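Local coordinates for protein rhamnosidase B (Bacillus sp., PDB 2OKX) that hydrolyses terminal alpha-L-rhamnose units from rhamnosides, acting as a family 78 glycoside hydrolase, at residues W6-I11 and A123-A128; C25-F30 and T89-V94; L42-D47 and L111-E116; S48-F53 and R61-S66. One frame throughout, in Å; residues are numbered along the deposited sequence.

Contact 1: W6-I11 and A123-A128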
# COMPACT_ATOMS: atom_id res chain seq x y z
N TRP A 6 -28.48 -1.95 17.40
CA TRP A 6 -27.96 -3.28 17.60
C TRP A 6 -28.55 -4.03 18.80
O TRP A 6 -28.88 -3.43 19.83
CB TRP A 6 -26.44 -3.21 17.75
CG TRP A 6 -25.73 -2.73 16.52
CD1 TRP A 6 -25.63 -1.45 16.06
CD2 TRP A 6 -25.01 -3.54 15.59
NE1 TRP A 6 -24.88 -1.41 14.91
CE2 TRP A 6 -24.49 -2.68 14.60
CE3 TRP A 6 -24.75 -4.91 15.51
CZ2 TRP A 6 -23.72 -3.16 13.52
CZ3 TRP A 6 -23.98 -5.39 14.44
CH2 TRP A 6 -23.47 -4.50 13.46
N ASN A 7 -28.67 -5.34 18.64
CA ASN A 7 -29.18 -6.22 19.68
C ASN A 7 -28.12 -7.28 19.91
O ASN A 7 -28.42 -8.42 20.26
CB ASN A 7 -30.48 -6.89 19.23
CG ASN A 7 -31.58 -5.89 18.95
OD1 ASN A 7 -31.99 -5.14 19.84
ND2 ASN A 7 -32.05 -5.86 17.71
N ALA A 8 -26.87 -6.89 19.67
CA ALA A 8 -25.74 -7.79 19.84
C ALA A 8 -24.68 -7.05 20.65
O ALA A 8 -24.74 -5.83 20.79
CB ALA A 8 -25.17 -8.19 18.48
N SER A 9 -23.71 -7.79 21.17
CA SER A 9 -22.66 -7.19 21.98
C SER A 9 -21.28 -7.47 21.42
O SER A 9 -21.04 -8.52 20.82
CB SER A 9 -22.74 -7.72 23.41
OG SER A 9 -24.02 -7.49 23.97
N TRP A 10 -20.37 -6.52 21.60
CA TRP A 10 -18.99 -6.70 21.17
C TRP A 10 -18.44 -7.79 22.08
O TRP A 10 -18.62 -7.73 23.30
CB TRP A 10 -18.17 -5.43 21.39
CG TRP A 10 -18.27 -4.40 20.33
CD1 TRP A 10 -19.08 -3.30 20.32
CD2 TRP A 10 -17.49 -4.33 19.13
NE1 TRP A 10 -18.85 -2.55 19.19
CE2 TRP A 10 -17.88 -3.16 18.44
CE3 TRP A 10 -16.50 -5.15 18.57
CZ2 TRP A 10 -17.30 -2.78 17.22
CZ3 TRP A 10 -15.93 -4.77 17.35
CH2 TRP A 10 -16.33 -3.60 16.70
N ILE A 11 -17.77 -8.78 21.50
CA ILE A 11 -17.21 -9.85 22.30
C ILE A 11 -15.76 -10.15 21.93
O ILE A 11 -15.31 -9.84 20.82
CB ILE A 11 -18.01 -11.17 22.15
CG1 ILE A 11 -17.96 -11.65 20.70
CG2 ILE A 11 -19.44 -10.95 22.60
CD1 ILE A 11 -18.61 -13.00 20.47
N ALA A 123 -29.93 -14.18 15.56
CA ALA A 123 -28.68 -14.51 16.23
C ALA A 123 -27.93 -13.23 16.54
O ALA A 123 -28.10 -12.22 15.86
CB ALA A 123 -27.83 -15.41 15.35
N ALA A 124 -27.11 -13.27 17.58
CA ALA A 124 -26.34 -12.10 17.99
C ALA A 124 -25.17 -12.51 18.86
O ALA A 124 -25.29 -13.40 19.70
CB ALA A 124 -27.24 -11.11 18.73
N THR A 125 -24.03 -11.86 18.66
CA THR A 125 -22.84 -12.16 19.43
C THR A 125 -23.02 -11.78 20.90
O THR A 125 -23.51 -10.70 21.22
CB THR A 125 -21.62 -11.39 18.87
OG1 THR A 125 -21.94 -10.00 18.75
CG2 THR A 125 -21.22 -11.94 17.51
N ASP A 126 -22.63 -12.70 21.78
CA ASP A 126 -22.72 -12.49 23.22
C ASP A 126 -21.99 -13.61 23.95
O ASP A 126 -21.40 -14.49 23.31
CB ASP A 126 -24.19 -12.42 23.67
CG ASP A 126 -24.94 -13.71 23.43
OD1 ASP A 126 -26.19 -13.69 23.54
OD2 ASP A 126 -24.31 -14.75 23.15
N ALA A 127 -22.03 -13.58 25.28
CA ALA A 127 -21.36 -14.57 26.11
C ALA A 127 -21.69 -16.02 25.77
O ALA A 127 -20.97 -16.93 26.18
CB ALA A 127 -21.66 -14.30 27.58
N ALA A 128 -22.76 -16.24 25.02
CA ALA A 128 -23.17 -17.59 24.65
C ALA A 128 -22.26 -18.17 23.56
O ALA A 128 -22.17 -19.39 23.41
CB ALA A 128 -24.61 -17.60 24.18

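Contact 2: C25-F30 and T89-V94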
# COMPACT_ATOMS: atom_id res chain seq x y z
N CYS A 25 -10.73 -17.30 16.85
CA CYS A 25 -11.93 -17.90 16.27
C CYS A 25 -13.16 -17.71 17.15
O CYS A 25 -13.07 -17.73 18.38
CB CYS A 25 -11.73 -19.40 16.06
SG CYS A 25 -10.28 -19.86 15.09
N PHE A 26 -14.32 -17.55 16.51
CA PHE A 26 -15.58 -17.40 17.21
C PHE A 26 -16.63 -18.29 16.53
O PHE A 26 -16.64 -18.42 15.31
CB PHE A 26 -16.07 -15.95 17.19
CG PHE A 26 -15.20 -15.00 17.97
CD1 PHE A 26 -14.09 -14.41 17.39
CD2 PHE A 26 -15.50 -14.72 19.30
CE1 PHE A 26 -13.28 -13.54 18.12
CE2 PHE A 26 -14.69 -13.86 20.05
CZ PHE A 26 -13.58 -13.27 19.45
N ARG A 27 -17.49 -18.90 17.34
CA ARG A 27 -18.55 -19.76 16.83
C ARG A 27 -19.86 -19.46 17.53
O ARG A 27 -19.92 -19.30 18.75
CB ARG A 27 -18.20 -21.24 17.04
CG ARG A 27 -17.16 -21.79 16.07
CD ARG A 27 -16.79 -23.23 16.42
NE ARG A 27 -17.96 -24.11 16.41
CZ ARG A 27 -18.47 -24.66 15.32
NH1 ARG A 27 -17.93 -24.43 14.13
NH2 ARG A 27 -19.55 -25.44 15.41
N GLY A 28 -20.92 -19.37 16.74
CA GLY A 28 -22.24 -19.10 17.27
C GLY A 28 -23.26 -19.87 16.47
O GLY A 28 -23.16 -19.95 15.24
N SER A 29 -24.23 -20.47 17.15
CA SER A 29 -25.26 -21.24 16.46
C SER A 29 -26.64 -20.74 16.83
O SER A 29 -26.82 -20.05 17.83
CB SER A 29 -25.14 -22.72 16.82
OG SER A 29 -23.91 -23.26 16.36
N PHE A 30 -27.61 -21.09 16.01
CA PHE A 30 -28.99 -20.70 16.24
C PHE A 30 -29.90 -21.54 15.35
O PHE A 30 -29.47 -22.07 14.33
CB PHE A 30 -29.20 -19.22 15.92
CG PHE A 30 -29.05 -18.88 14.46
CD1 PHE A 30 -27.80 -18.80 13.87
CD2 PHE A 30 -30.18 -18.64 13.68
CE1 PHE A 30 -27.66 -18.49 12.52
CE2 PHE A 30 -30.05 -18.33 12.33
CZ PHE A 30 -28.79 -18.26 11.75
N THR A 89 -24.84 -22.49 11.81
CA THR A 89 -23.62 -22.11 12.50
C THR A 89 -22.90 -20.92 11.87
O THR A 89 -22.67 -20.90 10.65
CB THR A 89 -22.64 -23.28 12.56
OG1 THR A 89 -23.26 -24.39 13.23
CG2 THR A 89 -21.38 -22.88 13.32
N ILE A 90 -22.56 -19.94 12.70
CA ILE A 90 -21.82 -18.77 12.25
C ILE A 90 -20.43 -18.89 12.84
O ILE A 90 -20.28 -19.09 14.05
CB ILE A 90 -22.45 -17.46 12.76
CG1 ILE A 90 -23.92 -17.37 12.33
CG2 ILE A 90 -21.67 -16.27 12.22
CD1 ILE A 90 -24.13 -17.38 10.83
N ALA A 91 -19.41 -18.79 11.99
CA ALA A 91 -18.03 -18.89 12.44
C ALA A 91 -17.26 -17.69 11.93
O ALA A 91 -17.42 -17.27 10.79
CB ALA A 91 -17.40 -20.17 11.93
N VAL A 92 -16.40 -17.13 12.78
CA VAL A 92 -15.63 -15.97 12.39
C VAL A 92 -14.19 -16.04 12.85
O VAL A 92 -13.90 -16.50 13.96
CB VAL A 92 -16.23 -14.67 12.97
CG1 VAL A 92 -15.46 -13.46 12.44
CG2 VAL A 92 -17.71 -14.56 12.64
N LEU A 93 -13.29 -15.59 11.99
CA LEU A 93 -11.87 -15.54 12.32
C LEU A 93 -11.59 -14.05 12.42
O LEU A 93 -11.83 -13.30 11.48
CB LEU A 93 -11.01 -16.13 11.20
CG LEU A 93 -9.51 -15.91 11.41
CD1 LEU A 93 -9.03 -16.74 12.59
CD2 LEU A 93 -8.73 -16.29 10.15
N VAL A 94 -11.12 -13.61 13.58
CA VAL A 94 -10.82 -12.20 13.75
C VAL A 94 -9.32 -12.02 13.95
O VAL A 94 -8.71 -12.67 14.80
CB VAL A 94 -11.57 -11.59 14.97
CG1 VAL A 94 -11.15 -10.14 15.17
CG2 VAL A 94 -13.08 -11.67 14.74

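Contact 3: L42-D47 and L111-E116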
# COMPACT_ATOMS: atom_id res chain seq x y z
N LEU A 42 -26.96 -10.27 7.77
CA LEU A 42 -25.96 -10.49 8.81
C LEU A 42 -25.09 -9.24 8.83
O LEU A 42 -24.33 -8.97 7.89
CB LEU A 42 -25.12 -11.73 8.49
CG LEU A 42 -24.21 -12.25 9.60
CD1 LEU A 42 -23.73 -13.66 9.27
CD2 LEU A 42 -23.02 -11.31 9.79
N HIS A 43 -25.23 -8.46 9.89
CA HIS A 43 -24.48 -7.22 10.07
C HIS A 43 -23.27 -7.52 10.94
O HIS A 43 -23.40 -8.12 12.01
CB HIS A 43 -25.37 -6.18 10.74
CG HIS A 43 -26.70 -6.01 10.06
ND1 HIS A 43 -26.85 -5.32 8.88
CD2 HIS A 43 -27.93 -6.46 10.40
CE1 HIS A 43 -28.12 -5.34 8.52
NE2 HIS A 43 -28.80 -6.02 9.42
N ILE A 44 -22.09 -7.09 10.50
CA ILE A 44 -20.88 -7.40 11.24
C ILE A 44 -19.71 -6.43 11.05
O ILE A 44 -19.58 -5.77 10.01
CB ILE A 44 -20.38 -8.82 10.85
CG1 ILE A 44 -19.05 -9.14 11.54
CG2 ILE A 44 -20.22 -8.91 9.33
CD1 ILE A 44 -18.53 -10.54 11.22
N THR A 45 -18.87 -6.36 12.08
CA THR A 45 -17.66 -5.55 12.04
C THR A 45 -16.75 -6.16 13.10
O THR A 45 -17.21 -6.93 13.95
CB THR A 45 -17.91 -4.06 12.34
OG1 THR A 45 -16.72 -3.32 12.03
CG2 THR A 45 -18.25 -3.83 13.81
N ALA A 46 -15.46 -5.86 13.03
CA ALA A 46 -14.52 -6.41 13.99
C ALA A 46 -13.28 -5.55 14.08
O ALA A 46 -13.08 -4.63 13.29
CB ALA A 46 -14.14 -7.83 13.59
N ASP A 47 -12.45 -5.85 15.07
CA ASP A 47 -11.21 -5.14 15.31
C ASP A 47 -10.16 -6.24 15.47
O ASP A 47 -10.24 -7.00 16.44
CB ASP A 47 -11.31 -4.31 16.60
CG ASP A 47 -10.10 -3.44 16.83
OD1 ASP A 47 -8.98 -3.93 16.61
OD2 ASP A 47 -10.26 -2.28 17.25
N LEU A 111 -15.40 -8.50 18.25
CA LEU A 111 -16.29 -8.94 17.19
C LEU A 111 -17.73 -8.66 17.60
O LEU A 111 -18.13 -8.93 18.74
CB LEU A 111 -16.14 -10.44 16.94
CG LEU A 111 -17.23 -11.05 16.06
CD1 LEU A 111 -17.12 -10.50 14.64
CD2 LEU A 111 -17.11 -12.56 16.06
N ILE A 112 -18.51 -8.12 16.67
CA ILE A 112 -19.91 -7.85 16.92
C ILE A 112 -20.66 -8.22 15.64
O ILE A 112 -20.35 -7.72 14.55
CB ILE A 112 -20.17 -6.37 17.30
CG1 ILE A 112 -21.64 -6.19 17.67
CG2 ILE A 112 -19.78 -5.45 16.15
CD1 ILE A 112 -21.95 -4.85 18.30
N ALA A 113 -21.62 -9.13 15.77
CA ALA A 113 -22.40 -9.59 14.62
C ALA A 113 -23.83 -9.91 15.02
O ALA A 113 -24.09 -10.37 16.13
CB ALA A 113 -21.74 -10.82 14.01
N GLU A 114 -24.75 -9.67 14.10
CA GLU A 114 -26.16 -9.93 14.37
C GLU A 114 -26.89 -10.32 13.09
O GLU A 114 -26.73 -9.67 12.05
CB GLU A 114 -26.80 -8.68 14.96
CG GLU A 114 -28.21 -8.88 15.49
CD GLU A 114 -28.86 -7.57 15.89
OE1 GLU A 114 -28.17 -6.74 16.52
OE2 GLU A 114 -30.05 -7.37 15.58
N ILE A 115 -27.68 -11.39 13.16
CA ILE A 115 -28.46 -11.84 12.01
C ILE A 115 -29.89 -11.39 12.25
O ILE A 115 -30.48 -11.69 13.28
CB ILE A 115 -28.43 -13.37 11.87
CG1 ILE A 115 -27.00 -13.84 11.57
CG2 ILE A 115 -29.37 -13.81 10.76
CD1 ILE A 115 -26.87 -15.33 11.38
N GLU A 116 -30.43 -10.65 11.29
CA GLU A 116 -31.79 -10.13 11.40
C GLU A 116 -32.62 -10.49 10.18
O GLU A 116 -32.13 -10.47 9.05
CB GLU A 116 -31.75 -8.61 11.58
CG GLU A 116 -33.11 -7.94 11.65
CD GLU A 116 -33.01 -6.45 11.93
OE1 GLU A 116 -32.40 -5.72 11.13
OE2 GLU A 116 -33.55 -6.01 12.97
O HOH W 1 -31.49 -6.44 8.90

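Contact 4: S48-F53 and R61-S66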
# COMPACT_ATOMS: atom_id res chain seq x y z
N SER A 48 -9.17 -6.32 14.59
CA SER A 48 -8.96 -5.39 13.47
C SER A 48 -9.66 -5.76 12.15
O SER A 48 -10.19 -4.88 11.46
CB SER A 48 -7.46 -5.26 13.20
OG SER A 48 -6.74 -5.09 14.40
N ARG A 49 -9.62 -7.04 11.80
CA ARG A 49 -10.23 -7.53 10.56
C ARG A 49 -10.88 -8.90 10.79
O ARG A 49 -10.55 -9.58 11.75
CB ARG A 49 -9.17 -7.65 9.46
CG ARG A 49 -8.44 -6.35 9.12
CD ARG A 49 -9.34 -5.36 8.41
NE ARG A 49 -8.61 -4.20 7.92
CZ ARG A 49 -8.60 -3.00 8.50
NH1 ARG A 49 -9.29 -2.79 9.61
NH2 ARG A 49 -7.90 -2.01 7.96
N TYR A 50 -11.78 -9.31 9.89
CA TYR A 50 -12.44 -10.60 10.04
C TYR A 50 -12.62 -11.37 8.73
O TYR A 50 -12.52 -10.81 7.64
CB TYR A 50 -13.84 -10.41 10.64
CG TYR A 50 -14.85 -9.84 9.66
CD1 TYR A 50 -15.10 -8.47 9.60
CD2 TYR A 50 -15.50 -10.67 8.75
CE1 TYR A 50 -15.98 -7.94 8.65
CE2 TYR A 50 -16.38 -10.15 7.79
CZ TYR A 50 -16.61 -8.78 7.75
OH TYR A 50 -17.46 -8.27 6.80
N VAL A 51 -12.88 -12.66 8.88
CA VAL A 51 -13.18 -13.57 7.77
C VAL A 51 -14.46 -14.27 8.24
O VAL A 51 -14.46 -14.95 9.27
CB VAL A 51 -12.08 -14.62 7.54
CG1 VAL A 51 -12.53 -15.56 6.43
CG2 VAL A 51 -10.77 -13.94 7.15
N LEU A 52 -15.54 -14.09 7.50
CA LEU A 52 -16.84 -14.65 7.87
C LEU A 52 -17.23 -15.97 7.20
O LEU A 52 -17.08 -16.12 5.98
CB LEU A 52 -17.94 -13.62 7.59
CG LEU A 52 -19.40 -14.08 7.73
CD1 LEU A 52 -19.71 -14.36 9.20
CD2 LEU A 52 -20.33 -13.00 7.18
N PHE A 53 -17.74 -16.89 8.00
CA PHE A 53 -18.19 -18.20 7.53
C PHE A 53 -19.63 -18.43 7.98
O PHE A 53 -19.98 -18.18 9.13
CB PHE A 53 -17.33 -19.33 8.09
CG PHE A 53 -15.89 -19.28 7.67
CD1 PHE A 53 -14.98 -18.48 8.36
CD2 PHE A 53 -15.43 -20.06 6.61
CE1 PHE A 53 -13.63 -18.46 7.99
CE2 PHE A 53 -14.09 -20.04 6.24
CZ PHE A 53 -13.19 -19.24 6.93
N ARG A 61 -15.01 -10.83 3.82
CA ARG A 61 -13.90 -10.32 4.62
C ARG A 61 -14.15 -8.84 4.89
O ARG A 61 -14.85 -8.17 4.12
CB ARG A 61 -12.58 -10.46 3.85
CG ARG A 61 -12.23 -11.87 3.40
CD ARG A 61 -11.02 -11.85 2.46
NE ARG A 61 -10.75 -13.16 1.86
CZ ARG A 61 -10.03 -14.11 2.43
NH1 ARG A 61 -9.48 -13.92 3.62
NH2 ARG A 61 -9.86 -15.27 1.80
N GLY A 62 -13.57 -8.33 5.97
CA GLY A 62 -13.73 -6.93 6.31
C GLY A 62 -13.17 -6.63 7.68
O GLY A 62 -12.35 -7.39 8.20
N PRO A 63 -13.53 -5.48 8.28
CA PRO A 63 -14.41 -4.48 7.67
C PRO A 63 -13.53 -3.58 6.81
O PRO A 63 -12.33 -3.79 6.73
CB PRO A 63 -14.96 -3.74 8.89
CG PRO A 63 -13.75 -3.72 9.80
CD PRO A 63 -13.23 -5.14 9.68
N VAL A 64 -14.13 -2.59 6.15
CA VAL A 64 -13.33 -1.67 5.35
C VAL A 64 -12.54 -0.84 6.36
O VAL A 64 -12.89 -0.81 7.55
CB VAL A 64 -14.22 -0.75 4.48
CG1 VAL A 64 -14.98 -1.58 3.46
CG2 VAL A 64 -15.19 0.03 5.36
N ARG A 65 -11.47 -0.18 5.93
CA ARG A 65 -10.68 0.60 6.87
C ARG A 65 -11.50 1.75 7.45
O ARG A 65 -12.25 2.42 6.73
CB ARG A 65 -9.39 1.11 6.20
CG ARG A 65 -9.58 2.13 5.09
CD ARG A 65 -8.30 2.21 4.24
NE ARG A 65 -8.15 1.01 3.41
CZ ARG A 65 -7.01 0.63 2.84
NH1 ARG A 65 -5.91 1.34 3.02
NH2 ARG A 65 -6.98 -0.47 2.09
N SER A 66 -11.36 1.96 8.75
CA SER A 66 -12.12 3.01 9.44
C SER A 66 -11.35 3.78 10.51
O SER A 66 -10.29 3.36 10.95
CB SER A 66 -13.33 2.40 10.17
OG SER A 66 -13.95 1.35 9.46
O HOH W 2 -9.19 0.11 10.01

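Contact 1: W6-I11 and A123-A128
T125 takes hold of S9 twice, once with its side chain and once with its backbone. The hydroxyl OG1 of T125 donates to S9 O at 2.7 Å, arriving 31° out of the carbonyl plane, while T125 O receives S9 N at 2.9 Å in a nearly straight bond. The hydroxyl can do this because chi1 of 51° sets OG1 between the backbone N and the carbonyl carbon. The methyl CG2 then falls beside the backbone N, where the end of I11 runs past it. I11 adds two branches to the first shell: CD1 lies 3.8 Å from T125 CB, and CG2 touches D126 CA at 3.7 Å. On the other side of the polar pair, A8 CB meets A124 CB at 3.6 Å, and N7 O closes over the same A124 methyl.

Further out, the groups that touch are themselves held. T125 OG1 also accepts from the backbone N of A113, so the one hydroxyl ties together three pieces of chain. Just beyond the end of strand 120-124, D126 makes an Asx turn, its OD2 accepting A128 N at 2.8 Å from above the carboxylate plane. N7 N is bonded to E114 OE1.

In the fold, the contact joins the margins of two sheets. Strand 9-12 is an outermost strand of the seven-stranded sheet, with W10 bonded through its backbone to strand 174-181. Strand 120-124 is an outermost strand of the five-stranded sheet, and strand 110-117 lies beside it, reaching I11 through L111, A123 through I115 and T125 through A113.

Contact 2: C25-F30 and T89-V94
F26 and V94 form one end of the apolar centre. V94 CG2 approaches the F26 ring obliquely, 3.9 Å from CE1, while F26 CB lies 4.4 Å from V92 CB across the strand pair. At the other end, I90 CG1 sits at the edge of the F30 ring, close to its plane and 3.9 Å from CE1. A chi1 of 67° tucks the F30 ring back over its own backbone. G28, lacking a side chain, separates the two phenylalanines, and L111 and I115 of strand 110-117 cover this apolar side. Cutting F26 back to an alanine would probably open a gap beside V94 and L111 and take away the ring they pack on.

Outward from this layer runs the antiparallel backbone pairing, the two strand directions 166° apart. Its shortest bond is I90 N to G28 O at 2.6 Å, and F26 and V92 bond reciprocally.

The opposite side, carrying C25, R27, S29 and T89, becomes polar toward one end. T89 CG2 lies over one face of the R27 guanidinium, 3.8 Å from NH2, and R27 NE is paired in a salt bridge with D170 while NH1 donates to W163 O and L165 O. Toward the exposed S29, S29 OG and T89 OG1 share a weak hydrogen bond of 3.4 Å.

The chemistry is thus split by side: hydrocarbon faces the second sheet, whereas the buried arginine is compensated by a carboxylate and backbone carbonyls, an arrangement likely to keep its positive charge tolerable.

Contact 3: L42-D47 and L111-E116
H43 and E116 lean toward each other with ring and carboxylate planes at 90°, and one water joins them. The water lies in the plane of the imidazole at its edge, 2.8 Å from H43 NE2, and donates to E116 OE1, so the two side chains meet through it rather than directly. At the far side of the ring, ND1 is bonded to S75 OG, which fixes the ring's rotation from both nitrogens.

T45 and I112 come methyl to methyl on this same side of the sheet. Their CG2 atoms, T45 CG2 and I112 CG2, are only 3.2 Å apart, tighter than usual carbon contact. With chi1 at -169°, T45 swings its hydroxyl away from the methyl pair, toward F72 O and Q71 NE2.

The other side is purely apolar. I44 CD1 meets L111 CD1 at 3.7 Å, and I44 CB packs against A113 CB at 4.0 Å. The L42 and I115 side chains cross at an angle, L42 CG 3.8 Å from I115 CG1. Backbone bonds tie H43 to E114 and, more loosely, T45 to I112.

Strand 41-47 lies between 110-117 and 70-77 in the five-stranded sheet. Its apolar side looks onto strands 49-54 and 87-96 of the other sheet, as in a beta sandwich, while on the H43 side E114 forms a salt bridge with R4 and a hydrogen bond with T121.

Contact 4: S48-F53 and R61-S66
G62 O receives Y50 N at 2.6 Å, the shortest polar bond here, and the CA of R49 approaches the same oxygen. G62 N returns a longer bond to Y50 O. Above this pair the tyrosine ring folds back, its chi1 of 74° laying one face over the glycine, with G62 N 3.5 Å above the ring plane and offset toward the rim. P63, entered through a cis peptide, sets its CD 3.8 Å from Y50 CD1, and the ring's hydroxyl is bonded to D74 and Y76. A leucine in place of Y50 would probably leave D74 without its hydroxyl partner and the glycine backbone without its flat cover.

R49 bends so that P63 O lies over one guanidinium face; NH1 donates to S48 O at 2.9 Å and, through a water, reaches S66 N. R61 pairs with E200, while R65 pairs with D563 and E562, residues in the range of the glycosidase domain.

The arrangement is a beta hairpin of strands 49-54 and 57-62, with a classic beta bulge at the start of strand 49-54, where S48 and R49 both face L95 of strand 87-96.

How the contacts relate
The four contacts sketch how a two-sheet beta domain is closed, here in the N-terminal region of the rhamnosidase. Contact 2 and contact 4 share the seven-stranded sheet, where strands 87-96 and 49-54 are neighbours; contact 3 belongs to the five-stranded sheet facing it, and contact 1 bridges their margins. Contacts 1 and 3 have centres about 8 Å apart, contacts 2 and 3 about 10 Å; contacts 1 and 4, about 17 Å apart, do not touch. Along the chain, contact 1 encloses the others, contacts 2 and 3 interleave, and the hairpin of contact 4 lies within both. The chain thus passes back and forth between two sheets whose apolar sides pack together, as F30 does on I115.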